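Side-chain contacts in amino acid adenylation domain-containing protein (Bacillus stratosphericus LAMA 585, PDB 6ULY), which probably selects an alpha-keto acid and activates it with ATP as an acyl adenylate, as the first adenylation domain of a nonribosomal depsipeptide synthetase: residues A84-A87 / C88-G91; Q48-G51 / D52-V56; I126-D129 / D130-E134; F73-S77 / N78-V82; V21-E24 / A25-T29. All blocks are in the same frame, centred on the assembly; numbering follows the deposited sequence.

Contact 1. Residues A84-A87 / C88-G91; sequences AFWA and CVLG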
loop_
_atom_site.group_PDB
_atom_site.type_symbol
_atom_site.label_atom_id
_atom_site.label_comp_id
_atom_site.label_asym_id
_atom_site.label_seq_id
_atom_site.Cartn_x
_atom_site.Cartn_y
_atom_site.Cartn_z
ATOM N N ALA A 84 18.733 -26.813 -2.533
ATOM C CA ALA A 84 17.884 -26.400 -3.643
ATOM C C ALA A 84 18.350 -25.075 -4.230
ATOM O O ALA A 84 18.284 -24.868 -5.447
ATOM C CB ALA A 84 16.434 -26.299 -3.174
ATOM N N PHE A 85 18.816 -24.160 -3.379
ATOM C CA PHE A 85 19.294 -22.871 -3.864
ATOM C C PHE A 85 20.478 -23.044 -4.802
ATOM O O PHE A 85 20.545 -22.406 -5.860
ATOM C CB PHE A 85 19.678 -21.987 -2.682
ATOM C CG PHE A 85 20.328 -20.695 -3.078
ATOM C CD1 PHE A 85 19.559 -19.581 -3.376
ATOM C CD2 PHE A 85 21.708 -20.588 -3.141
ATOM C CE1 PHE A 85 20.155 -18.387 -3.736
ATOM C CE2 PHE A 85 22.310 -19.396 -3.501
ATOM C CZ PHE A 85 21.529 -18.294 -3.800
ATOM N N TRP A 86 21.423 -23.906 -4.436
ATOM C CA TRP A 86 22.621 -24.058 -5.247
ATOM C C TRP A 86 22.367 -24.899 -6.487
ATOM O O TRP A 86 22.978 -24.650 -7.532
ATOM C CB TRP A 86 23.735 -24.642 -4.393
ATOM C CG TRP A 86 24.283 -23.626 -3.446
ATOM C CD1 TRP A 86 24.065 -23.550 -2.106
ATOM C CD2 TRP A 86 25.126 -22.518 -3.780
ATOM N NE1 TRP A 86 24.731 -22.471 -1.578
ATOM C CE2 TRP A 86 25.390 -21.820 -2.587
ATOM C CE3 TRP A 86 25.691 -22.055 -4.972
ATOM C CZ2 TRP A 86 26.192 -20.684 -2.551
ATOM C CZ3 TRP A 86 26.487 -20.929 -4.932
ATOM C CH2 TRP A 86 26.733 -20.257 -3.731
ATOM N N ALA A 87 21.455 -25.870 -6.413
ATOM C CA ALA A 87 21.011 -26.532 -7.633
ATOM C C ALA A 87 20.508 -25.508 -8.644
ATOM O O ALA A 87 20.852 -25.564 -9.831
ATOM C CB ALA A 87 19.924 -27.556 -7.309
ATOM N N CYS A 88 19.702 -24.547 -8.182
ATOM C CA CYS A 88 19.200 -23.504 -9.070
ATOM C C CYS A 88 20.335 -22.641 -9.608
ATOM O O CYS A 88 20.365 -22.310 -10.799
ATOM C CB CYS A 88 18.178 -22.644 -8.327
ATOM S SG CYS A 88 16.623 -23.479 -7.950
ATOM N N VAL A 89 21.268 -22.249 -8.741
ATOM C CA VAL A 89 22.453 -21.527 -9.195
ATOM C C VAL A 89 23.169 -22.301 -10.295
ATOM O O VAL A 89 23.599 -21.725 -11.299
ATOM C CB VAL A 89 23.389 -21.247 -8.006
ATOM C CG1 VAL A 89 24.753 -20.773 -8.500
ATOM C CG2 VAL A 89 22.759 -20.224 -7.072
ATOM N N LEU A 90 23.318 -23.618 -10.123
ATOM C CA LEU A 90 24.018 -24.411 -11.132
ATOM C C LEU A 90 23.235 -24.452 -12.437
ATOM O O LEU A 90 23.820 -24.373 -13.523
ATOM C CB LEU A 90 24.265 -25.834 -10.619
ATOM C CG LEU A 90 25.265 -25.992 -9.477
ATOM C CD1 LEU A 90 25.381 -27.454 -9.079
ATOM C CD2 LEU A 90 26.625 -25.430 -9.866
ATOM N N GLY A 91 21.918 -24.574 -12.354
ATOM C CA GLY A 91 21.107 -24.674 -13.546
ATOM C C GLY A 91 20.748 -23.360 -14.198
ATOM O O GLY A 91 20.097 -23.366 -15.247
#
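V89 touches two aromatic rings of the preceding turn, one with each methyl. Its CG2 lies over one face of the F85 ring, 4.1 Å from the ring centroid and 28° off the ring normal. This is a CH-pi contact, and the ring atom nearest to CG2 is CE2. At the edge of the F85 ring, in its plane, sits W86 CD1. The W86 indole in turn has F85 CD2 on one face, offset toward the rim. The other methyl, V89 CG1, approaches the six-membered half of the indole obliquely and is 3.9 Å from W86 CE3. V89 and W86 point the same way and run side by side, whereas V89 and F85 slant across each other. V89 has CG1 anti to the backbone N (chi1 168°), which leaves CG2 beside that N and over the F85 ring.

Beneath the side chains the backbone is regular alpha helix. V89 N donates to F85 O at 3.0 Å, and L90 N to W86 O at 2.8 Å. The side chain of L90 folds back over the same carbonyl, with CG 3.3 Å from W86 O.

All of this is buried in helix 78-91, the helix of the beta-alpha-beta unit between strands 70-74 and 94-97. W86 NE1 is satisfied by a hydrogen bond to H231 NE2. Helix 224-237 packs on F85 and W86 through L232. L18 of helix 18-26 touches F85, W86 and V89, and helix 46-62 meets W86 through L49 and A53.

Contact 2. Residues Q48-G51 / D52-V56; sequences QLQG and DAERV. With SO4 (sulfate ion), chain G; SO4 (sulfate ion), chain F.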
loop_
_atom_site.group_PDB
_atom_site.type_symbol
_atom_site.label_atom_id
_atom_site.label_comp_id
_atom_site.label_asym_id
_atom_site.label_seq_id
_atom_site.Cartn_x
_atom_site.Cartn_y
_atom_site.Cartn_z
ATOM N N GLN A 48 30.410 -31.579 -0.493
ATOM C CA GLN A 48 29.158 -32.330 -0.522
ATOM C C GLN A 48 28.016 -31.472 -1.051
ATOM O O GLN A 48 27.184 -31.944 -1.837
ATOM C CB GLN A 48 28.833 -32.858 0.877
ATOM C CG GLN A 48 29.738 -33.993 1.352
ATOM C CD GLN A 48 29.357 -34.499 2.728
ATOM O OE1 GLN A 48 29.725 -33.910 3.745
ATOM N NE2 GLN A 48 28.607 -35.593 2.767
ATOM N N LEU A 49 27.962 -30.202 -0.637
ATOM C CA LEU A 49 26.915 -29.313 -1.135
ATOM C C LEU A 49 26.937 -29.242 -2.657
ATOM O O LEU A 49 25.885 -29.314 -3.305
ATOM C CB LEU A 49 27.080 -27.923 -0.521
ATOM C CG LEU A 49 26.160 -26.814 -1.039
ATOM C CD1 LEU A 49 24.687 -27.174 -0.860
ATOM C CD2 LEU A 49 26.479 -25.504 -0.336
ATOM N N GLN A 50 28.126 -29.125 -3.250
ATOM C CA GLN A 50 28.214 -29.038 -4.704
ATOM C C GLN A 50 27.634 -30.285 -5.360
ATOM O O GLN A 50 26.837 -30.193 -6.302
ATOM C CB GLN A 50 29.668 -28.826 -5.125
ATOM C CG GLN A 50 29.841 -28.466 -6.595
ATOM C CD GLN A 50 31.291 -28.233 -6.966
ATOM O OE1 GLN A 50 32.202 -28.754 -6.320
ATOM N NE2 GLN A 50 31.514 -27.438 -8.005
ATOM N N GLY A 51 28.028 -31.465 -4.875
ATOM C CA GLY A 51 27.475 -32.696 -5.415
ATOM C C GLY A 51 25.990 -32.834 -5.137
ATOM O O GLY A 51 25.212 -33.196 -6.026
ATOM N N ASP A 52 25.577 -32.556 -3.899
ATOM C CA ASP A 52 24.151 -32.553 -3.588
ATOM C C ASP A 52 23.389 -31.606 -4.506
ATOM O O ASP A 52 22.326 -31.962 -5.031
ATOM C CB ASP A 52 23.935 -32.173 -2.124
ATOM C CG ASP A 52 24.375 -33.271 -1.176
ATOM O OD1 ASP A 52 24.348 -34.443 -1.599
ATOM O OD2 ASP A 52 24.745 -32.966 -0.020
ATOM N N ALA A 53 23.921 -30.400 -4.724
ATOM C CA ALA A 53 23.259 -29.459 -5.622
ATOM C C ALA A 53 23.189 -30.013 -7.037
ATOM O O ALA A 53 22.200 -29.803 -7.748
ATOM C CB ALA A 53 23.987 -28.115 -5.605
ATOM N N GLU A 54 24.234 -30.728 -7.462
ATOM C CA GLU A 54 24.219 -31.335 -8.788
ATOM C C GLU A 54 23.201 -32.462 -8.871
ATOM O O GLU A 54 22.575 -32.657 -9.919
ATOM C CB GLU A 54 25.619 -31.839 -9.144
ATOM C CG GLU A 54 26.594 -30.727 -9.520
ATOM C CD GLU A 54 28.043 -31.178 -9.518
ATOM O OE1 GLU A 54 28.916 -30.370 -9.900
ATOM O OE2 GLU A 54 28.310 -32.337 -9.134
ATOM N N ARG A 55 23.010 -33.210 -7.782
ATOM C CA ARG A 55 21.975 -34.239 -7.767
ATOM C C ARG A 55 20.594 -33.608 -7.891
ATOM O O ARG A 55 19.792 -33.995 -8.751
ATOM C CB ARG A 55 22.083 -35.078 -6.491
ATOM C CG ARG A 55 23.397 -35.838 -6.358
ATOM C CD ARG A 55 23.395 -36.789 -5.167
ATOM N NE ARG A 55 24.752 -37.075 -4.701
ATOM C CZ ARG A 55 25.593 -37.910 -5.306
ATOM N NH1 ARG A 55 25.224 -38.544 -6.411
ATOM N NH2 ARG A 55 26.809 -38.106 -4.810
ATOM N N VAL A 56 20.302 -32.616 -7.047
ATOM C CA VAL A 56 19.021 -31.922 -7.154
ATOM C C VAL A 56 18.846 -31.341 -8.553
ATOM O O VAL A 56 17.734 -31.317 -9.097
ATOM C CB VAL A 56 18.905 -30.838 -6.068
ATOM C CG1 VAL A 56 17.632 -30.021 -6.266
ATOM C CG2 VAL A 56 18.920 -31.471 -4.691
HETATM S S SO4 G . 27.172 -39.721 -8.809
HETATM O O1 SO4 G . 27.060 -38.440 -9.417
HETATM O O2 SO4 G . 25.865 -40.197 -8.461
HETATM O O3 SO4 G . 27.749 -40.625 -9.783
HETATM O O4 SO4 G . 28.003 -39.613 -7.618
HETATM S S SO4 F . 27.899 -38.771 0.281
HETATM O O1 SO4 F . 28.354 -37.499 0.763
HETATM O O2 SO4 F . 26.610 -38.621 -0.330
HETATM O O3 SO4 F . 28.830 -39.278 -0.685
HETATM O O4 SO4 F . 27.805 -39.690 1.378
#
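Q50 and E54, one helical turn apart, point the same way and lie side by side. Q50 CG is 3.9 Å from E54 OE1, and the amide and carboxylate planes are 33° apart. E54 CG also rests on the carbonyl of the turn before, 3.3 Å from Q50 O. D52 and R55 lean back in the same manner, with R55 CG 3.2 Å from G51 O. The backbone sets this spacing: D52 N donates to Q48 O at 2.7 Å with an almost straight N-H (172°), and R55 N to G51 O at 2.8 Å.

Further out, the polar ends find other partners. E54 OE2 forms a salt bridge with R161, and D52 OD2 accepts from Q44 NE2. A sulfate, probably from the crystallisation liquor, meets the R55 guanidinium at its edge, near its plane; R55 NH1 donates to its O2 at 2.7 Å. R55 NH1 also bonds to L159 O. Q48 NE2 reaches a second sulfate, bonding to its O1 at 2.8 Å.

L49, A53 and V56 lie on the buried side, against W86 and A87 of helix 78-91. This is the pattern of an amphipathic alpha helix, here helix 46-62 on the flank of the adenylation domain.

Contact 3. Residues I126-D129 / D130-E134; sequences ILTD and DSLIE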
loop_
_atom_site.group_PDB
_atom_site.type_symbol
_atom_site.label_atom_id
_atom_site.label_comp_id
_atom_site.label_asym_id
_atom_site.label_seq_id
_atom_site.Cartn_x
_atom_site.Cartn_y
_atom_site.Cartn_z
ATOM N N ILE A 126 6.890 -25.188 -7.610
ATOM C CA ILE A 126 7.132 -24.987 -6.189
ATOM C C ILE A 126 8.014 -26.123 -5.694
ATOM O O ILE A 126 7.711 -27.303 -5.908
ATOM C CB ILE A 126 5.814 -24.917 -5.400
ATOM C CG1 ILE A 126 4.932 -23.778 -5.936
ATOM C CG2 ILE A 126 6.108 -24.723 -3.918
ATOM C CD1 ILE A 126 3.553 -23.705 -5.301
ATOM N N LEU A 127 9.118 -25.759 -5.052
ATOM C CA LEU A 127 10.090 -26.695 -4.515
ATOM C C LEU A 127 10.025 -26.621 -2.999
ATOM O O LEU A 127 10.042 -25.523 -2.430
ATOM C CB LEU A 127 11.491 -26.347 -5.016
ATOM C CG LEU A 127 12.478 -27.471 -5.293
ATOM C CD1 LEU A 127 11.893 -28.489 -6.252
ATOM C CD2 LEU A 127 13.752 -26.871 -5.856
ATOM N N THR A 128 9.954 -27.779 -2.345
ATOM C CA THR A 128 9.655 -27.816 -0.921
ATOM C C THR A 128 10.270 -29.068 -0.304
ATOM O O THR A 128 11.074 -29.763 -0.932
ATOM C CB THR A 128 8.137 -27.762 -0.693
ATOM O OG1 THR A 128 7.844 -28.044 0.681
ATOM C CG2 THR A 128 7.425 -28.772 -1.581
ATOM N N ASP A 129 9.885 -29.338 0.941
ATOM C CA ASP A 129 10.331 -30.478 1.724
ATOM C C ASP A 129 9.316 -31.612 1.676
ATOM O O ASP A 129 8.143 -31.419 1.349
ATOM C CB ASP A 129 10.528 -30.079 3.186
ATOM C CG ASP A 129 11.658 -29.124 3.368
ATOM O OD1 ASP A 129 12.666 -29.277 2.652
ATOM O OD2 ASP A 129 11.540 -28.224 4.224
ATOM N N ASP A 130 9.778 -32.804 2.057
ATOM C CA ASP A 130 8.844 -33.901 2.276
ATOM C C ASP A 130 7.886 -33.581 3.418
ATOM O O ASP A 130 6.712 -33.963 3.372
ATOM C CB ASP A 130 9.608 -35.195 2.561
ATOM C CG ASP A 130 10.188 -35.828 1.303
ATOM O OD1 ASP A 130 9.487 -35.868 0.270
ATOM O OD2 ASP A 130 11.345 -36.295 1.351
ATOM N N SER A 131 8.364 -32.864 4.438
ATOM C CA SER A 131 7.520 -32.486 5.566
ATOM C C SER A 131 6.473 -31.436 5.205
ATOM O O SER A 131 5.544 -31.225 5.993
ATOM C CB SER A 131 8.392 -31.968 6.714
ATOM O OG SER A 131 8.939 -30.697 6.407
ATOM N N LEU A 132 6.591 -30.780 4.046
ATOM C CA LEU A 132 5.644 -29.754 3.631
ATOM C C LEU A 132 4.891 -30.071 2.349
ATOM O O LEU A 132 3.881 -29.413 2.075
ATOM C CB LEU A 132 6.355 -28.408 3.421
ATOM C CG LEU A 132 6.721 -27.568 4.643
ATOM C CD1 LEU A 132 7.443 -26.309 4.185
ATOM C CD2 LEU A 132 5.489 -27.208 5.457
ATOM N N ILE A 133 5.348 -31.037 1.550
ATOM C CA ILE A 133 4.786 -31.195 0.212
ATOM C C ILE A 133 3.295 -31.493 0.277
ATOM O O ILE A 133 2.529 -31.055 -0.589
ATOM C CB ILE A 133 5.547 -32.285 -0.569
ATOM C CG1 ILE A 133 5.054 -32.329 -2.018
ATOM C CG2 ILE A 133 5.378 -33.640 0.100
ATOM C CD1 ILE A 133 5.904 -33.177 -2.934
ATOM N N GLU A 134 2.853 -32.229 1.298
ATOM C CA GLU A 134 1.424 -32.487 1.449
ATOM C C GLU A 134 0.661 -31.186 1.672
ATOM O O GLU A 134 -0.340 -30.913 0.997
ATOM C CB GLU A 134 1.188 -33.459 2.604
#
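D129 O takes N-H groups from both L132 and I133 at the start of helix 130-137. This is a strand-to-helix turn: strand 125-128 ends and the chain doubles back into the helix. The bond from L132 N is 3.2 Å long, and the donor stands above the carbonyl plane, 74° out of it. The bond from I133 N, at 2.8 Å, is weak because its N-H is bent to 124°.

The side chain of T128 faces the first turn of the helix. It slants across L132 and crosses I133 at about a right angle. T128 holds OG1 anti to its own N (chi1 169°), and this brings OG1 toward L132 CB. The methyl CG2 lies 4.0 Å from I133 CA and 4.1 Å from I133 CB, forming the apolar part of the contact.

The carboxylate of D129 turns to the neighbouring loop, where OD2 accepts from the backbone N of both S76 and S77. It therefore ties this turn to the loop that follows strand 70-74. D130 N donates to E154 OE1. S131 OG, which makes a weak hydrogen bond to S76 OG, lies 3.6 Å from D129 CB.

Contact 4. Residues F73-S77 / N78-V82; sequences FQFSS and NHAMV. With SO4 (sulfate ion), chain D.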
loop_
_atom_site.group_PDB
_atom_site.type_symbol
_atom_site.label_atom_id
_atom_site.label_comp_id
_atom_site.label_asym_id
_atom_site.label_seq_id
_atom_site.Cartn_x
_atom_site.Cartn_y
_atom_site.Cartn_z
ATOM N N PHE A 73 10.439 -21.356 -3.797
ATOM C CA PHE A 73 10.912 -22.099 -2.637
ATOM C C PHE A 73 9.887 -22.057 -1.509
ATOM O O PHE A 73 9.398 -20.985 -1.140
ATOM C CB PHE A 73 12.244 -21.533 -2.143
ATOM C CG PHE A 73 13.437 -21.962 -2.957
ATOM C CD1 PHE A 73 13.290 -22.394 -4.267
ATOM C CD2 PHE A 73 14.707 -21.945 -2.403
ATOM C CE1 PHE A 73 14.384 -22.786 -5.006
ATOM C CE2 PHE A 73 15.805 -22.339 -3.137
ATOM C CZ PHE A 73 15.645 -22.764 -4.438
ATOM N N GLN A 74 9.587 -23.232 -0.946
ATOM C CA GLN A 74 8.681 -23.377 0.201
ATOM C C GLN A 74 9.284 -24.468 1.085
ATOM O O GLN A 74 8.929 -25.643 0.970
ATOM C CB GLN A 74 7.264 -23.715 -0.246
ATOM C CG GLN A 74 6.499 -22.530 -0.811
ATOM C CD GLN A 74 6.103 -21.537 0.262
ATOM O OE1 GLN A 74 5.004 -21.613 0.811
ATOM N NE2 GLN A 74 6.998 -20.606 0.572
ATOM N N PHE A 75 10.195 -24.067 1.968
ATOM C CA PHE A 75 11.011 -24.999 2.728
ATOM C C PHE A 75 10.835 -24.795 4.223
ATOM O O PHE A 75 10.646 -23.669 4.693
ATOM C CB PHE A 75 12.498 -24.851 2.374
ATOM C CG PHE A 75 12.845 -25.380 1.019
ATOM C CD1 PHE A 75 12.960 -26.743 0.803
ATOM C CD2 PHE A 75 13.047 -24.517 -0.042
ATOM C CE1 PHE A 75 13.273 -27.234 -0.448
ATOM C CE2 PHE A 75 13.360 -25.002 -1.296
ATOM C CZ PHE A 75 13.474 -26.360 -1.501
ATOM N N SER A 76 10.884 -25.910 4.954
ATOM C CA SER A 76 11.098 -25.908 6.391
ATOM C C SER A 76 12.488 -26.393 6.774
ATOM O O SER A 76 12.941 -26.106 7.887
ATOM C CB SER A 76 10.055 -26.793 7.088
ATOM O OG SER A 76 10.139 -28.133 6.631
ATOM N N SER A 77 13.175 -27.098 5.880
ATOM C CA SER A 77 14.491 -27.658 6.159
ATOM C C SER A 77 15.570 -26.761 5.567
ATOM O O SER A 77 15.564 -26.489 4.362
ATOM C CB SER A 77 14.611 -29.069 5.585
ATOM O OG SER A 77 15.975 -29.415 5.418
ATOM N N ASN A 78 16.505 -26.325 6.415
ATOM C CA ASN A 78 17.665 -25.587 5.927
ATOM C C ASN A 78 18.478 -26.424 4.949
ATOM O O ASN A 78 18.923 -25.921 3.911
ATOM C CB ASN A 78 18.540 -25.148 7.102
ATOM C CG ASN A 78 17.908 -24.042 7.917
ATOM O OD1 ASN A 78 17.235 -23.161 7.374
ATOM N ND2 ASN A 78 18.118 -24.077 9.227
ATOM N N HIS A 79 18.685 -27.705 5.265
ATOM C CA HIS A 79 19.473 -28.571 4.395
ATOM C C HIS A 79 18.885 -28.618 2.990
ATOM O O HIS A 79 19.598 -28.431 1.995
ATOM C CB HIS A 79 19.551 -29.977 4.994
ATOM C CG HIS A 79 20.211 -30.979 4.101
ATOM N ND1 HIS A 79 21.570 -31.215 4.122
ATOM C CD2 HIS A 79 19.701 -31.809 3.160
ATOM C CE1 HIS A 79 21.867 -32.149 3.236
ATOM N NE2 HIS A 79 20.750 -32.525 2.638
ATOM N N ALA A 80 17.580 -28.874 2.889
ATOM C CA ALA A 80 16.956 -28.958 1.575
ATOM C C ALA A 80 16.972 -27.609 0.859
ATOM O O ALA A 80 17.135 -27.557 -0.366
ATOM C CB ALA A 80 15.526 -29.478 1.712
ATOM N N MET A 81 16.805 -26.507 1.599
ATOM C CA MET A 81 16.719 -25.195 0.959
ATOM C C MET A 81 18.079 -24.738 0.448
ATOM O O MET A 81 18.200 -24.269 -0.691
ATOM C CB MET A 81 16.148 -24.165 1.932
ATOM C CG MET A 81 16.185 -22.731 1.399
ATOM S SD MET A 81 14.941 -21.665 2.157
ATOM C CE MET A 81 15.200 -21.994 3.896
ATOM N N VAL A 82 19.112 -24.839 1.291
ATOM C CA VAL A 82 20.473 -24.530 0.859
ATOM C C VAL A 82 20.828 -25.337 -0.383
ATOM O O VAL A 82 21.387 -24.813 -1.353
ATOM C CB VAL A 82 21.469 -24.800 2.002
ATOM C CG1 VAL A 82 22.897 -24.792 1.480
ATOM C CG2 VAL A 82 21.304 -23.779 3.113
HETATM S S SO4 D . 17.470 -29.072 8.594
HETATM O O1 SO4 D . 16.491 -29.809 7.834
HETATM O O2 SO4 D . 16.940 -27.800 9.015
HETATM O O3 SO4 D . 18.626 -28.847 7.773
HETATM O O4 SO4 D . 17.865 -29.808 9.749
#
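The ring of F75 lies flat against the backbone of M81. M81 CA sits over the ring centre, 3.8 Å from the centroid and 9° off the normal, in a CH-pi contact. The setting is a strand-to-helix connection in a beta-alpha-beta unit, where strand 70-74 leads into helix 78-91. M81 CB is 3.6 Å from F75 CG, and the two side chains slant across each other. The methionine chain bends at chi3. Its SD lies oblique to the same ring, 5.2 Å from the centroid, a Met-aromatic contact. A80 CB packs near F75 CE1. The two phenylalanines are turned against each other: F73 CG lies at the edge of the F75 ring, and F75 CE2 stands over one face of the F73 ring. F73 CD2 is 4.2 Å from M81 CG, a loose apolar contact.

S77 is the N-cap of the helix. Its OG, anti to the backbone N (chi1 159°), accepts from A80 N at 3.0 Å in an almost straight bond (176°). M81 N closes the first turn onto S77 O.

A sulfate, probably from the crystallisation liquor, sits at the helix start, where the helix dipole would favour an anion. R245 NE also binds it. The cap hydroxyl, S77 OG, donates to sulfate O1. N78 N donates to sulfate O2 at 3.0 Å. H79 N donates to sulfate O3 at 2.8 Å.

Contact 5. Residues V21-E24 / A25-T29; sequences VLTE and AAKTT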
loop_
_atom_site.group_PDB
_atom_site.type_symbol
_atom_site.label_atom_id
_atom_site.label_comp_id
_atom_site.label_asym_id
_atom_site.label_seq_id
_atom_site.Cartn_x
_atom_site.Cartn_y
_atom_site.Cartn_z
ATOM N N VAL A 21 31.740 -19.038 -6.607
ATOM C CA VAL A 21 31.793 -19.051 -5.147
ATOM C C VAL A 21 31.743 -20.487 -4.639
ATOM O O VAL A 21 32.544 -20.896 -3.789
ATOM C CB VAL A 21 30.647 -18.203 -4.560
ATOM C CG1 VAL A 21 30.562 -18.394 -3.052
ATOM C CG2 VAL A 21 30.834 -16.724 -4.902
ATOM N N LEU A 22 30.812 -21.277 -5.176
ATOM C CA LEU A 22 30.664 -22.661 -4.741
ATOM C C LEU A 22 31.882 -23.490 -5.125
ATOM O O LEU A 22 32.322 -24.351 -4.353
ATOM C CB LEU A 22 29.392 -23.253 -5.345
ATOM C CG LEU A 22 29.029 -24.675 -4.915
ATOM C CD1 LEU A 22 28.831 -24.746 -3.409
ATOM C CD2 LEU A 22 27.786 -25.151 -5.643
ATOM N N THR A 23 32.441 -23.245 -6.311
ATOM C CA THR A 23 33.623 -23.982 -6.745
ATOM C C THR A 23 34.791 -23.758 -5.795
ATOM O O THR A 23 35.403 -24.715 -5.304
ATOM C CB THR A 23 33.991 -23.567 -8.170
ATOM O OG1 THR A 23 33.019 -24.098 -9.078
ATOM C CG2 THR A 23 35.381 -24.071 -8.544
ATOM N N GLU A 24 35.115 -22.494 -5.515
ATOM C CA GLU A 24 36.232 -22.208 -4.622
ATOM C C GLU A 24 35.956 -22.686 -3.202
ATOM O O GLU A 24 36.889 -23.066 -2.486
ATOM C CB GLU A 24 36.531 -20.709 -4.620
ATOM C CG GLU A 24 36.959 -20.150 -5.980
ATOM C CD GLU A 24 38.284 -20.715 -6.466
ATOM O OE1 GLU A 24 38.344 -21.921 -6.790
ATOM O OE2 GLU A 24 39.270 -19.950 -6.520
ATOM N N ALA A 25 34.691 -22.670 -2.777
ATOM C CA ALA A 25 34.362 -23.150 -1.440
ATOM C C ALA A 25 34.501 -24.664 -1.354
ATOM O O ALA A 25 34.934 -25.194 -0.325
ATOM C CB ALA A 25 32.944 -22.724 -1.062
ATOM N N ALA A 26 34.132 -25.374 -2.423
ATOM C CA ALA A 26 34.246 -26.825 -2.463
ATOM C C ALA A 26 35.693 -27.300 -2.418
ATOM O O ALA A 26 35.928 -28.493 -2.202
ATOM C CB ALA A 26 33.558 -27.361 -3.723
ATOM N N LYS A 27 36.664 -26.404 -2.618
ATOM C CA LYS A 27 38.070 -26.773 -2.514
ATOM C C LYS A 27 38.572 -26.752 -1.078
ATOM O O LYS A 27 39.620 -27.340 -0.794
ATOM C CB LYS A 27 38.927 -25.835 -3.370
ATOM C CG LYS A 27 38.599 -25.891 -4.854
ATOM C CD LYS A 27 39.406 -24.887 -5.661
ATOM C CE LYS A 27 39.023 -24.938 -7.133
ATOM N NZ LYS A 27 39.665 -23.849 -7.930
ATOM N N THR A 28 37.855 -26.087 -0.173
ATOM C CA THR A 28 38.207 -26.104 1.236
ATOM C C THR A 28 37.708 -27.395 1.875
ATOM O O THR A 28 37.056 -28.228 1.237
ATOM C CB THR A 28 37.613 -24.897 1.965
ATOM O OG1 THR A 28 36.201 -25.088 2.141
ATOM C CG2 THR A 28 37.861 -23.606 1.184
ATOM N N THR A 29 38.015 -27.562 3.158
ATOM C CA THR A 29 37.459 -28.649 3.950
ATOM C C THR A 29 36.291 -28.190 4.811
ATOM O O THR A 29 35.729 -28.998 5.555
ATOM C CB THR A 29 38.549 -29.275 4.831
ATOM O OG1 THR A 29 39.099 -28.285 5.710
ATOM C CG2 THR A 29 39.658 -29.851 3.966
#
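E24 bends and K27 stays straight, and this lets their charged ends meet. The E24 chain turns at chi2 (-65°), folding the carboxylate back toward the next residues. K27 has CG beside its backbone N (chi1 -62°), and the rest of its chain is extended. The two side chains then lie alongside each other, pointing the same way. K27 NZ donates to E24 OE1 at 2.6 Å, the hydrogen bond of a salt bridge. It uses the syn lone pair of OE1, on the side of the other carboxylate oxygen. The K27 methylenes run close to the same oxygen, with CE 3.1 Å from E24 OE1. T23 flanks the lysine as well, its CG2 4.0 Å from K27 CE. Both charged residues are exposed, so the pair is a surface salt bridge.

The backbone shows the helix coming to its end. A25 N donates to V21 O at 3.0 Å and A26 N to L22 O at 2.8 Å. K27 N then has two longer, weak bonds, to T23 O and to E24 O. T28 turns back onto the helix: its OG1 donates to A25 O at 2.8 Å in the carbonyl plane, and its backbone N bonds to the same oxygen at 3.1 Å. T28 OG1 is further engaged by N30 N.

V21 and A25 face helix 224-237 and touch V235. T23 and A26 rest on Q50 of helix 46-62, and T28 meets Y46 at the start of that helix.

Overall arrangement
Along the chain the order is contact 5, contact 2, contact 4, contact 1, contact 3. Contacts 1 to 4 lie on the same side of the chain's centre. Contacts 4 and 1 share helix 78-91, with centres about 12 Å apart. Contacts 3 and 4 are about 9 Å apart at their centres, and their strands 125-128 and 70-74 are neighbours in the mixed seven-stranded sheet. Contact 2 is about 9 Å from contact 1, centre to centre. Contact 5 touches contacts 1 and 2 but stays about 14 Å from contact 3 at the nearest atoms. Together they link two neighbouring inner strands of that sheet, and the helices that follow them, to helices 46-62 and 18-26.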